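Side-chain contacts in PrgZ (Enterococcus faecalis, PDB 4FAJ), which binds a peptide pheromone as an extracellular, membrane-anchored substrate-binding protein and probably takes part in peptide transport across the membrane: residues S83-A88 and Y555-M560; E92-L97 and I123-G128; F422-G427 and V445-A450; T77-T82 and V452-L457. All coordinates share one frame; numbering follows the deposited sequence.

In the fold
Contacts 1 and 4 share helix 81-90, their centres about 18 Å apart. They touch where L87 CD1 meets A78 CB at 3.6 Å. Contact 2 lies about 16 Å from contact 1, centre to centre, and is tied to it by a salt bridge from R96 NH1 to D556 OD2 of 3.2 Å. On the other flank, contact 3 sits about 15 Å from contact 4 between centres, with I448 CD1 packed 3.4 Å from F453 CA. Contacts 2 and 3 are the most distant pair, with centres about 39 Å apart. Contacts 3 and 4 line the bound peptide with several residues, contact 1 reaches it through I84, and contact 2 lies away from the known binding sites.

Contact 1 (S83-A88 and Y555-M560); sequences SITLLA and YDYKKM
Where helix 81-90 meets the short strand 555-556 near the C-terminus, T85 packs its methyl group against Y555 and Y557. The backbones come as near as 6.0 Å between T85 CA and Y555 CA, and a compact threonine fits this spacing. T85 CG2 stands 4.2 Å from Y555 CB and approaches the Y557 ring obliquely, 4.2 Å from CE2. A chi1 of -71° leaves CG2 anti to the backbone N and sets OG1 beside that N, facing back along the helix, where it is hydrogen-bonded to Q81 OE1. The tyrosine rings go different ways: that of Y555 leads away from the helix to a hydrogen bond with K537, while that of Y557 swings back toward T85. Beyond Y557 the chain turns sharply. D556 OD1 accepts from K558 N at 3.0 Å, the N-H pointing fairly straight (161°) but meeting the carboxylate from above its plane; this Asx turn leads into a type I turn from Y557 to M560. Aspartate suits the place because its short carboxylate can reach a main-chain N-H two residues on. One helical turn past T85, N89 hydrogen-bonds to Y555 O and Y557 N, tying the helix to the strand and to the loop after it. K558 NZ and K559 NZ hydrogen-bond to D263 and D266, respectively, both ligands of a zinc ion. With Y557 also resting on strands 61-66 and 271-276, the arrangement is consistent with the OppA-like binding-protein fold, in which the two ends of the chain come together in one lobe.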
loop_
_atom_site.group_PDB
_atom_site.type_symbol
_atom_site.label_atom_id
_atom_site.label_comp_id
_atom_site.label_asym_id
_atom_site.label_seq_id
_atom_site.Cartn_x
_atom_site.Cartn_y
_atom_site.Cartn_z
ATOM N N SER A 83 0.248 9.086 -1.957
ATOM C CA SER A 83 0.942 9.821 -0.891
ATOM C C SER A 83 2.321 9.214 -0.596
ATOM O O SER A 83 3.293 9.931 -0.358
ATOM C CB SER A 83 0.107 9.829 0.379
ATOM O OG SER A 83 -1.184 10.354 0.146
ATOM N N ILE A 84 2.406 7.890 -0.630
ATOM C CA ILE A 84 3.643 7.196 -0.280
ATOM C C ILE A 84 4.730 7.375 -1.342
ATOM O O ILE A 84 5.884 7.625 -0.995
ATOM C CB ILE A 84 3.371 5.727 0.060
ATOM C CG1 ILE A 84 2.746 5.651 1.455
ATOM C CG2 ILE A 84 4.651 4.899 -0.004
ATOM C CD1 ILE A 84 2.227 4.268 1.819
ATOM N N THR A 85 4.376 7.271 -2.624
ATOM C CA THR A 85 5.311 7.639 -3.691
ATOM C C THR A 85 5.828 9.091 -3.584
ATOM O O THR A 85 7.032 9.348 -3.759
ATOM C CB THR A 85 4.693 7.398 -5.088
ATOM O OG1 THR A 85 4.602 5.983 -5.322
ATOM C CG2 THR A 85 5.561 8.040 -6.194
ATOM N N LEU A 86 4.942 10.040 -3.282
ATOM C CA LEU A 86 5.392 11.418 -3.113
ATOM C C LEU A 86 6.377 11.515 -1.945
ATOM O O LEU A 86 7.454 12.098 -2.077
ATOM C CB LEU A 86 4.229 12.363 -2.866
ATOM C CG LEU A 86 4.623 13.804 -2.528
ATOM C CD1 LEU A 86 5.437 14.430 -3.651
ATOM C CD2 LEU A 86 3.346 14.605 -2.239
ATOM N N LEU A 87 6.005 10.935 -0.811
ATOM C CA LEU A 87 6.862 10.986 0.383
ATOM C C LEU A 87 8.197 10.263 0.157
ATOM O O LEU A 87 9.236 10.716 0.654
ATOM C CB LEU A 87 6.134 10.444 1.631
ATOM C CG LEU A 87 5.078 11.342 2.277
ATOM C CD1 LEU A 87 4.430 10.636 3.497
ATOM C CD2 LEU A 87 5.625 12.693 2.688
ATOM N N ALA A 88 8.193 9.167 -0.606
ATOM C CA ALA A 88 9.443 8.465 -0.935
ATOM C C ALA A 88 10.402 9.342 -1.756
ATOM O O ALA A 88 11.607 9.100 -1.776
ATOM C CB ALA A 88 9.153 7.142 -1.661
ATOM N N TYR A 555 7.611 4.232 -7.119
ATOM C CA TYR A 555 8.600 4.924 -7.962
ATOM C C TYR A 555 9.624 5.688 -7.141
ATOM O O TYR A 555 9.274 6.340 -6.160
ATOM C CB TYR A 555 7.917 5.885 -8.949
ATOM C CG TYR A 555 7.081 5.190 -9.999
ATOM C CD1 TYR A 555 7.685 4.476 -11.025
ATOM C CD2 TYR A 555 5.685 5.232 -9.960
ATOM C CE1 TYR A 555 6.938 3.823 -11.988
ATOM C CE2 TYR A 555 4.917 4.584 -10.940
ATOM C CZ TYR A 555 5.562 3.879 -11.944
ATOM O OH TYR A 555 4.855 3.227 -12.929
ATOM N N ASP A 556 10.887 5.588 -7.555
ATOM C CA ASP A 556 11.968 6.403 -7.020
ATOM C C ASP A 556 12.595 7.182 -8.178
ATOM O O ASP A 556 13.223 6.607 -9.075
ATOM C CB ASP A 556 13.020 5.532 -6.328
ATOM C CG ASP A 556 14.097 6.352 -5.622
ATOM O OD1 ASP A 556 14.074 7.597 -5.726
ATOM O OD2 ASP A 556 14.953 5.746 -4.941
ATOM N N TYR A 557 12.395 8.492 -8.153
ATOM C CA TYR A 557 12.858 9.377 -9.216
ATOM C C TYR A 557 14.219 10.027 -8.920
ATOM O O TYR A 557 14.681 10.873 -9.685
ATOM C CB TYR A 557 11.824 10.476 -9.424
ATOM C CG TYR A 557 10.427 9.961 -9.697
ATOM C CD1 TYR A 557 10.155 9.204 -10.818
ATOM C CD2 TYR A 557 9.370 10.255 -8.833
ATOM C CE1 TYR A 557 8.864 8.739 -11.082
ATOM C CE2 TYR A 557 8.096 9.800 -9.083
ATOM C CZ TYR A 557 7.842 9.050 -10.220
ATOM O OH TYR A 557 6.566 8.594 -10.470
ATOM N N LYS A 558 14.857 9.630 -7.819
ATOM C CA LYS A 558 16.082 10.274 -7.355
ATOM C C LYS A 558 17.120 10.463 -8.470
ATOM O O LYS A 558 17.675 11.545 -8.625
ATOM C CB LYS A 558 16.711 9.474 -6.204
ATOM C CG LYS A 558 18.099 9.981 -5.768
ATOM C CD LYS A 558 18.591 9.249 -4.510
ATOM C CE LYS A 558 20.052 9.535 -4.254
ATOM N NZ LYS A 558 20.577 8.730 -3.123
ATOM N N LYS A 559 17.385 9.403 -9.225
ATOM C CA LYS A 559 18.444 9.416 -10.229
ATOM C C LYS A 559 17.888 9.559 -11.650
ATOM O O LYS A 559 18.616 9.390 -12.632
ATOM C CB LYS A 559 19.309 8.158 -10.102
ATOM C CG LYS A 559 20.132 8.095 -8.819
ATOM C CD LYS A 559 21.087 6.889 -8.836
ATOM C CE LYS A 559 21.621 6.524 -7.441
ATOM N NZ LYS A 559 23.016 7.007 -7.196
ATOM N N MET A 560 16.607 9.912 -11.754
ATOM C CA MET A 560 15.948 10.140 -13.042
ATOM C C MET A 560 16.689 11.197 -13.859
ATOM O O MET A 560 17.188 12.172 -13.298
ATOM C CB MET A 560 14.504 10.597 -12.803
ATOM C CG MET A 560 13.682 10.920 -14.041
ATOM S SD MET A 560 11.998 11.388 -13.571
ATOM C CE MET A 560 11.283 11.679 -15.184
#

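Contact 2 (E92-L97 and I123-G128); sequences EGLYRL and IVIRDG
L94 and I125 mark the closest backbone approach, 7.6 Å between their CA atoms, too wide for main-chain pairing, so side chains fill the interval between the small antiparallel pair 95-97/103-105 and the four-stranded antiparallel sheet holding strand 120-124. L94 divides its two methyls: CD1 lies 4.3 Å from I123 CD1, and CD2 lies 4.3 Å from I125 CG1. A branched leucine tip is well suited to bridging two isoleucines on one strand and its continuation. Helix 139-150 closes over the same pocket, placing F142 against both L94 and I125.

The side chains of Y95 and I123 approach each other from opposite directions. With CG anti to the carbonyl carbon (chi1 -56°), the Y95 ring reaches back toward the strand and presents an edge to I123 CD1, near the ring plane, while OH lies among the isoleucine carbons, 3.7 Å from CG2 and 3.8 Å from CG1. That hydroxyl is buried but satisfied by a hydrogen bond to G110 O. Tyrosine thus gives an apolar flank and a polar end that the main chain can satisfy.

R96 also pairs with D556, and E92 with Y261 and W262; within 92-97 itself, R96 NH2 makes a salt bridge of 2.8 Å to E92 OE2, reaching that oxygen on its anti side, 34° out of the carboxylate plane.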
loop_
_atom_site.group_PDB
_atom_site.type_symbol
_atom_site.label_atom_id
_atom_site.label_comp_id
_atom_site.label_asym_id
_atom_site.label_seq_id
_atom_site.Cartn_x
_atom_site.Cartn_y
_atom_site.Cartn_z
ATOM N N GLU A 92 13.061 11.057 3.006
ATOM C CA GLU A 92 13.990 9.924 3.013
ATOM C C GLU A 92 14.067 9.343 4.419
ATOM O O GLU A 92 13.914 10.064 5.404
ATOM C CB GLU A 92 15.383 10.384 2.573
ATOM C CG GLU A 92 16.394 9.254 2.449
ATOM C CD GLU A 92 17.727 9.727 1.938
ATOM O OE1 GLU A 92 18.411 10.507 2.650
ATOM O OE2 GLU A 92 18.094 9.301 0.827
ATOM N N GLY A 93 14.277 8.034 4.499
ATOM C CA GLY A 93 14.414 7.331 5.768
ATOM C C GLY A 93 15.812 6.767 5.960
ATOM O O GLY A 93 16.755 7.110 5.228
ATOM N N LEU A 94 15.953 5.911 6.960
ATOM C CA LEU A 94 17.253 5.325 7.273
ATOM C C LEU A 94 17.799 4.494 6.110
ATOM O O LEU A 94 19.012 4.517 5.844
ATOM C CB LEU A 94 17.170 4.472 8.531
ATOM C CG LEU A 94 16.945 5.253 9.833
ATOM C CD1 LEU A 94 16.613 4.306 10.970
ATOM C CD2 LEU A 94 18.159 6.110 10.181
ATOM N N TYR A 95 16.896 3.756 5.457
ATOM C CA TYR A 95 17.215 2.911 4.307
ATOM C C TYR A 95 16.262 3.209 3.136
ATOM O O TYR A 95 15.156 3.743 3.318
ATOM C CB TYR A 95 17.184 1.412 4.702
ATOM C CG TYR A 95 18.113 1.144 5.843
ATOM C CD1 TYR A 95 19.460 0.894 5.614
ATOM C CD2 TYR A 95 17.680 1.252 7.162
ATOM C CE1 TYR A 95 20.335 0.717 6.656
ATOM C CE2 TYR A 95 18.558 1.073 8.217
ATOM C CZ TYR A 95 19.877 0.808 7.960
ATOM O OH TYR A 95 20.765 0.644 8.982
ATOM N N ARG A 96 16.741 2.891 1.936
ATOM C CA ARG A 96 16.031 3.098 0.673
ATOM C C ARG A 96 16.233 1.836 -0.172
ATOM O O ARG A 96 17.358 1.328 -0.266
ATOM C CB ARG A 96 16.617 4.305 -0.061
ATOM C CG ARG A 96 15.942 4.640 -1.403
ATOM C CD ARG A 96 16.808 5.566 -2.227
ATOM N NE ARG A 96 16.928 6.912 -1.652
ATOM C CZ ARG A 96 16.031 7.892 -1.780
ATOM N NH1 ARG A 96 14.901 7.712 -2.468
ATOM N NH2 ARG A 96 16.267 9.073 -1.221
ATOM N N LEU A 97 15.155 1.338 -0.783
ATOM C CA LEU A 97 15.243 0.128 -1.601
ATOM C C LEU A 97 16.069 0.335 -2.858
ATOM O O LEU A 97 15.986 1.383 -3.522
ATOM C CB LEU A 97 13.849 -0.398 -1.981
ATOM C CG LEU A 97 12.929 -0.841 -0.845
ATOM C CD1 LEU A 97 11.730 -1.586 -1.456
ATOM C CD2 LEU A 97 13.623 -1.697 0.232
ATOM N N ILE A 123 22.343 1.641 14.899
ATOM C CA ILE A 123 22.408 2.299 13.592
ATOM C C ILE A 123 23.009 3.690 13.757
ATOM O O ILE A 123 22.664 4.413 14.700
ATOM C CB ILE A 123 21.004 2.426 12.970
ATOM C CG1 ILE A 123 20.385 1.034 12.773
ATOM C CG2 ILE A 123 21.056 3.224 11.659
ATOM C CD1 ILE A 123 18.887 1.035 12.598
ATOM N N VAL A 124 23.902 4.065 12.852
ATOM C CA VAL A 124 24.533 5.383 12.909
ATOM C C VAL A 124 24.013 6.237 11.750
ATOM O O VAL A 124 24.027 5.800 10.601
ATOM C CB VAL A 124 26.079 5.283 12.866
ATOM C CG1 VAL A 124 26.706 6.670 12.757
ATOM C CG2 VAL A 124 26.608 4.568 14.110
ATOM N N ILE A 125 23.564 7.452 12.062
ATOM C CA ILE A 125 23.103 8.411 11.049
ATOM C C ILE A 125 24.314 9.079 10.404
ATOM O O ILE A 125 25.224 9.517 11.109
ATOM C CB ILE A 125 22.189 9.488 11.675
ATOM C CG1 ILE A 125 20.837 8.880 12.067
ATOM C CG2 ILE A 125 22.010 10.669 10.723
ATOM C CD1 ILE A 125 20.174 9.594 13.213
ATOM N N ARG A 126 24.342 9.150 9.067
ATOM C CA ARG A 126 25.507 9.718 8.390
ATOM C C ARG A 126 25.728 11.200 8.705
ATOM O O ARG A 126 24.781 11.948 8.994
ATOM C CB ARG A 126 25.456 9.519 6.867
ATOM C CG ARG A 126 24.455 10.388 6.111
ATOM C CD ARG A 126 24.519 10.121 4.580
ATOM N NE ARG A 126 24.245 8.717 4.259
ATOM C CZ ARG A 126 25.076 7.862 3.646
ATOM N NH1 ARG A 126 26.279 8.238 3.223
ATOM N NH2 ARG A 126 24.682 6.607 3.437
ATOM N N ASP A 127 26.997 11.594 8.638
ATOM C CA ASP A 127 27.389 12.984 8.741
ATOM C C ASP A 127 26.805 13.699 7.529
ATOM O O ASP A 127 26.937 13.229 6.385
ATOM C CB ASP A 127 28.911 13.123 8.715
ATOM C CG ASP A 127 29.599 12.525 9.947
ATOM O OD1 ASP A 127 28.928 12.260 10.965
ATOM O OD2 ASP A 127 30.840 12.349 9.899
ATOM N N GLY A 128 26.129 14.810 7.773
ATOM C CA GLY A 128 25.657 15.645 6.683
ATOM C C GLY A 128 24.249 15.357 6.218
ATOM O O GLY A 128 23.783 15.989 5.276
#

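Contact 3 (F422-G427 and V445-A450); sequences FEKKAG and VTPIPA
K424 and G427, three residues apart and so on the same flank of helix 421-437, meet P447 and V445 of strand 442-448. Just before them, E423 OE2 is hydrogen-bonded to the backbone of the bound peptide. K424 follows. Its chain leaves the helix with CG anti to the backbone N (chi1 -179°) and runs extended and slantwise past P447, CD lying 4.1 Å from P447 CG. A bend at the last torsion (chi4 -86°) then carries NZ to a salt bridge with E428. Lysine serves both needs, its methylenes covering the proline while its ammonium group stays toward the surface.

One turn further on, G427 has no side chain, which lets the helix settle onto the strand with 6.2 Å between G427 CA and V445 CA. The valine fills this gap: its CG2 sits 3.5 Å from G427 O, and its branched CB suits an extended strand.

Helix 421-437 is the crossover of a beta-alpha-beta unit: it links strand 412-418 to its parallel neighbour 442-448, V445 and P447 also touch V417, and F422 and K425 pack on L355 of helix 348-356.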
loop_
_atom_site.group_PDB
_atom_site.type_symbol
_atom_site.label_atom_id
_atom_site.label_comp_id
_atom_site.label_asym_id
_atom_site.label_seq_id
_atom_site.Cartn_x
_atom_site.Cartn_y
_atom_site.Cartn_z
ATOM N N PHE A 422 -11.383 2.743 -14.780
ATOM C CA PHE A 422 -11.317 1.284 -14.696
ATOM C C PHE A 422 -11.718 0.713 -13.347
ATOM O O PHE A 422 -12.103 -0.441 -13.276
ATOM C CB PHE A 422 -9.964 0.769 -15.186
ATOM C CG PHE A 422 -9.901 0.699 -16.680
ATOM C CD1 PHE A 422 -10.250 -0.463 -17.343
ATOM C CD2 PHE A 422 -9.590 1.831 -17.425
ATOM C CE1 PHE A 422 -10.241 -0.518 -18.733
ATOM C CE2 PHE A 422 -9.585 1.787 -18.831
ATOM C CZ PHE A 422 -9.919 0.613 -19.474
ATOM N N GLU A 423 -11.704 1.531 -12.299
ATOM C CA GLU A 423 -12.233 1.089 -11.015
ATOM C C GLU A 423 -13.760 0.963 -11.113
ATOM O O GLU A 423 -14.337 -0.038 -10.690
ATOM C CB GLU A 423 -11.783 2.019 -9.885
ATOM C CG GLU A 423 -10.267 1.928 -9.580
ATOM C CD GLU A 423 -9.369 2.563 -10.648
ATOM O OE1 GLU A 423 -9.781 3.568 -11.255
ATOM O OE2 GLU A 423 -8.241 2.059 -10.879
ATOM N N LYS A 424 -14.406 1.966 -11.703
ATOM C CA LYS A 424 -15.839 1.892 -11.979
ATOM C C LYS A 424 -16.197 0.711 -12.887
ATOM O O LYS A 424 -17.178 0.007 -12.634
ATOM C CB LYS A 424 -16.322 3.214 -12.599
ATOM C CG LYS A 424 -17.800 3.245 -12.909
ATOM C CD LYS A 424 -18.242 4.624 -13.388
ATOM C CE LYS A 424 -19.669 4.589 -13.899
ATOM N NZ LYS A 424 -19.708 4.186 -15.333
ATOM N N LYS A 425 -15.415 0.501 -13.943
ATOM C CA LYS A 425 -15.680 -0.594 -14.877
ATOM C C LYS A 425 -15.491 -1.971 -14.220
ATOM O O LYS A 425 -16.235 -2.897 -14.518
ATOM C CB LYS A 425 -14.767 -0.487 -16.092
ATOM C CG LYS A 425 -15.111 -1.471 -17.199
ATOM C CD LYS A 425 -14.028 -1.497 -18.255
ATOM C CE LYS A 425 -14.021 -0.220 -19.073
ATOM N NZ LYS A 425 -14.898 -0.355 -20.270
ATOM N N ALA A 426 -14.502 -2.093 -13.331
ATOM C CA ALA A 426 -14.296 -3.336 -12.582
ATOM C C ALA A 426 -15.463 -3.588 -11.637
ATOM O O ALA A 426 -15.941 -4.713 -11.518
ATOM C CB ALA A 426 -12.975 -3.296 -11.799
ATOM N N GLY A 427 -15.925 -2.536 -10.976
ATOM C CA GLY A 427 -17.108 -2.621 -10.123
ATOM C C GLY A 427 -18.346 -3.083 -10.873
ATOM O O GLY A 427 -19.112 -3.884 -10.352
ATOM N N VAL A 445 -23.409 -0.179 -7.551
ATOM C CA VAL A 445 -22.024 0.270 -7.603
ATOM C C VAL A 445 -21.988 1.750 -7.284
ATOM O O VAL A 445 -22.705 2.529 -7.914
ATOM C CB VAL A 445 -21.404 0.035 -8.982
ATOM C CG1 VAL A 445 -19.970 0.560 -9.007
ATOM C CG2 VAL A 445 -21.442 -1.462 -9.346
ATOM N N THR A 446 -21.159 2.138 -6.313
ATOM C CA THR A 446 -21.084 3.532 -5.868
ATOM C C THR A 446 -19.652 4.059 -6.021
ATOM O O THR A 446 -18.806 3.812 -5.162
ATOM C CB THR A 446 -21.553 3.677 -4.414
ATOM O OG1 THR A 446 -22.856 3.091 -4.282
ATOM C CG2 THR A 446 -21.591 5.153 -4.004
ATOM N N PRO A 447 -19.371 4.758 -7.136
ATOM C CA PRO A 447 -18.062 5.376 -7.327
ATOM C C PRO A 447 -17.904 6.654 -6.516
ATOM O O PRO A 447 -18.752 7.562 -6.610
ATOM C CB PRO A 447 -18.034 5.704 -8.828
ATOM C CG PRO A 447 -19.235 5.049 -9.415
ATOM C CD PRO A 447 -20.222 4.923 -8.330
ATOM N N ILE A 448 -16.821 6.736 -5.748
ATOM C CA ILE A 448 -16.558 7.885 -4.900
ATOM C C ILE A 448 -15.103 8.342 -4.978
ATOM O O ILE A 448 -14.209 7.560 -5.352
ATOM C CB ILE A 448 -16.930 7.606 -3.404
ATOM C CG1 ILE A 448 -16.335 6.281 -2.914
ATOM C CG2 ILE A 448 -18.448 7.588 -3.224
ATOM C CD1 ILE A 448 -16.472 6.075 -1.420
ATOM N N PRO A 449 -14.857 9.618 -4.626
ATOM C CA PRO A 449 -13.498 10.143 -4.546
ATOM C C PRO A 449 -12.651 9.439 -3.488
ATOM O O PRO A 449 -13.179 8.938 -2.498
ATOM C CB PRO A 449 -13.708 11.609 -4.156
ATOM C CG PRO A 449 -15.088 11.913 -4.518
ATOM C CD PRO A 449 -15.851 10.657 -4.303
ATOM N N ALA A 450 -11.341 9.458 -3.691
ATOM C CA ALA A 450 -10.402 8.721 -2.853
ATOM C C ALA A 450 -10.431 9.144 -1.385
ATOM O O ALA A 450 -10.412 8.286 -0.510
ATOM C CB ALA A 450 -8.982 8.847 -3.413
#

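Contact 4 (T77-T82 and V452-L457); sequences TAVDQT and VFMERL
The methyl end of M454 reaches from helix 450-459 to V79 and D80, which lie just ahead of helix 81-90. M454 CE stands 3.2 Å from V79 CG1, nearer than carbon atoms usually come, so the exact placing of this methyl is doubtful. It also rests 4.1 Å from D80 CB. The methionine chain bends at both chi2 (-78°) and chi3 (-85°), which brings its methyl end toward V79 and D80. A long, unbranched and pliable side chain suits a gap of 8.9 Å, the distance between M454 CA and D80 CA.

In the next shell, D80 is fixed by its role as N-cap of helix 81-90: its carboxylate caps a backbone N in the first turn and also holds S83 OG. Aspartate is a classic choice here, since its short side chain folds back on the helix start. V79, next to the N-cap, makes backbone hydrogen bonds to the bound peptide.

M454 itself packs on an apolar side chain of that peptide, as do F453, L457 and Q81 around it. Pieces 370 residues apart in sequence thus meet over the ligand, as is typical of the peptide cleft of solute-binding proteins.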
loop_
_atom_site.group_PDB
_atom_site.type_symbol
_atom_site.label_atom_id
_atom_site.label_comp_id
_atom_site.label_asym_id
_atom_site.label_seq_id
_atom_site.Cartn_x
_atom_site.Cartn_y
_atom_site.Cartn_z
ATOM N N THR A 77 0.688 9.240 9.072
ATOM C CA THR A 77 -0.682 9.000 8.611
ATOM C C THR A 77 -0.818 8.510 7.167
ATOM O O THR A 77 -1.891 8.046 6.798
ATOM C CB THR A 77 -1.563 10.260 8.751
ATOM O OG1 THR A 77 -1.119 11.264 7.826
ATOM C CG2 THR A 77 -1.521 10.794 10.198
ATOM N N ALA A 78 0.246 8.603 6.364
ATOM C CA ALA A 78 0.193 8.206 4.961
ATOM C C ALA A 78 0.140 6.672 4.797
ATOM O O ALA A 78 1.011 5.956 5.287
ATOM C CB ALA A 78 1.383 8.777 4.204
ATOM N N VAL A 79 -0.890 6.191 4.108
ATOM C CA VAL A 79 -1.089 4.759 3.878
ATOM C C VAL A 79 -1.499 4.368 2.440
ATOM O O VAL A 79 -1.556 3.168 2.116
ATOM C CB VAL A 79 -2.117 4.205 4.892
ATOM C CG1 VAL A 79 -3.537 4.604 4.517
ATOM C CG2 VAL A 79 -1.982 2.702 5.007
ATOM N N ASP A 80 -1.767 5.354 1.587
ATOM C CA ASP A 80 -2.141 5.139 0.177
ATOM C C ASP A 80 -0.942 5.324 -0.760
ATOM O O ASP A 80 -0.016 6.078 -0.444
ATOM C CB ASP A 80 -3.244 6.123 -0.228
ATOM C CG ASP A 80 -2.722 7.525 -0.362
ATOM O OD1 ASP A 80 -2.487 8.136 0.707
ATOM O OD2 ASP A 80 -2.498 7.982 -1.516
ATOM N N GLN A 81 -0.979 4.657 -1.924
ATOM C CA GLN A 81 0.154 4.658 -2.846
ATOM C C GLN A 81 0.555 6.030 -3.343
ATOM O O GLN A 81 1.739 6.310 -3.425
ATOM C CB GLN A 81 -0.057 3.734 -4.065
ATOM C CG GLN A 81 1.195 3.659 -5.034
ATOM C CD GLN A 81 2.537 3.175 -4.378
ATOM O OE1 GLN A 81 3.416 3.991 -4.004
ATOM N NE2 GLN A 81 2.703 1.852 -4.266
ATOM N N THR A 82 -0.400 6.891 -3.691
ATOM C CA THR A 82 -0.026 8.220 -4.217
ATOM C C THR A 82 0.744 9.050 -3.188
ATOM O O THR A 82 1.761 9.672 -3.515
ATOM C CB THR A 82 -1.238 9.035 -4.677
ATOM O OG1 THR A 82 -1.986 8.296 -5.660
ATOM C CG2 THR A 82 -0.810 10.395 -5.254
ATOM N N VAL A 452 -12.923 10.465 0.338
ATOM C CA VAL A 452 -14.183 9.966 0.896
ATOM C C VAL A 452 -14.138 8.437 1.099
ATOM O O VAL A 452 -14.596 7.923 2.122
ATOM C CB VAL A 452 -15.400 10.347 0.007
ATOM C CG1 VAL A 452 -16.686 9.743 0.557
ATOM C CG2 VAL A 452 -15.539 11.879 -0.107
ATOM N N PHE A 453 -13.575 7.731 0.122
ATOM C CA PHE A 453 -13.427 6.278 0.186
ATOM C C PHE A 453 -12.565 5.882 1.400
ATOM O O PHE A 453 -12.956 5.023 2.178
ATOM C CB PHE A 453 -12.805 5.768 -1.127
ATOM C CG PHE A 453 -12.992 4.296 -1.396
ATOM C CD1 PHE A 453 -13.513 3.413 -0.441
ATOM C CD2 PHE A 453 -12.588 3.776 -2.622
ATOM C CE1 PHE A 453 -13.651 2.057 -0.724
ATOM C CE2 PHE A 453 -12.724 2.418 -2.900
ATOM C CZ PHE A 453 -13.247 1.562 -1.946
ATOM N N MET A 454 -11.412 6.522 1.584
ATOM C CA MET A 454 -10.551 6.199 2.729
ATOM C C MET A 454 -11.279 6.388 4.051
ATOM O O MET A 454 -11.173 5.546 4.941
ATOM C CB MET A 454 -9.262 7.028 2.728
ATOM C CG MET A 454 -8.316 6.694 1.584
ATOM S SD MET A 454 -7.371 5.184 1.846
ATOM C CE MET A 454 -6.008 5.839 2.807
ATOM N N GLU A 455 -12.037 7.481 4.164
ATOM C CA GLU A 455 -12.772 7.791 5.388
ATOM C C GLU A 455 -13.861 6.744 5.676
ATOM O O GLU A 455 -14.025 6.303 6.819
ATOM C CB GLU A 455 -13.376 9.200 5.291
ATOM C CG GLU A 455 -14.234 9.622 6.481
ATOM C CD GLU A 455 -14.921 10.950 6.243
ATOM O OE1 GLU A 455 -16.106 10.946 5.821
ATOM O OE2 GLU A 455 -14.274 12.000 6.460
ATOM N N ARG A 456 -14.594 6.340 4.645
ATOM C CA ARG A 456 -15.643 5.340 4.824
ATOM C C ARG A 456 -15.073 3.963 5.187
ATOM O O ARG A 456 -15.677 3.241 5.965
ATOM C CB ARG A 456 -16.535 5.267 3.589
ATOM C CG ARG A 456 -17.380 6.525 3.423
ATOM C CD ARG A 456 -18.343 6.429 2.267
ATOM N NE ARG A 456 -19.286 5.330 2.433
ATOM C CZ ARG A 456 -20.300 5.077 1.610
ATOM N NH1 ARG A 456 -20.529 5.857 0.553
ATOM N NH2 ARG A 456 -21.096 4.044 1.856
ATOM N N LEU A 457 -13.908 3.619 4.647
ATOM C CA LEU A 457 -13.235 2.373 5.037
ATOM C C LEU A 457 -12.834 2.417 6.505
ATOM O O LEU A 457 -13.067 1.456 7.232
ATOM C CB LEU A 457 -11.995 2.103 4.183
ATOM C CG LEU A 457 -12.262 1.557 2.780
ATOM C CD1 LEU A 457 -10.983 1.610 1.965
ATOM C CD2 LEU A 457 -12.842 0.117 2.831
#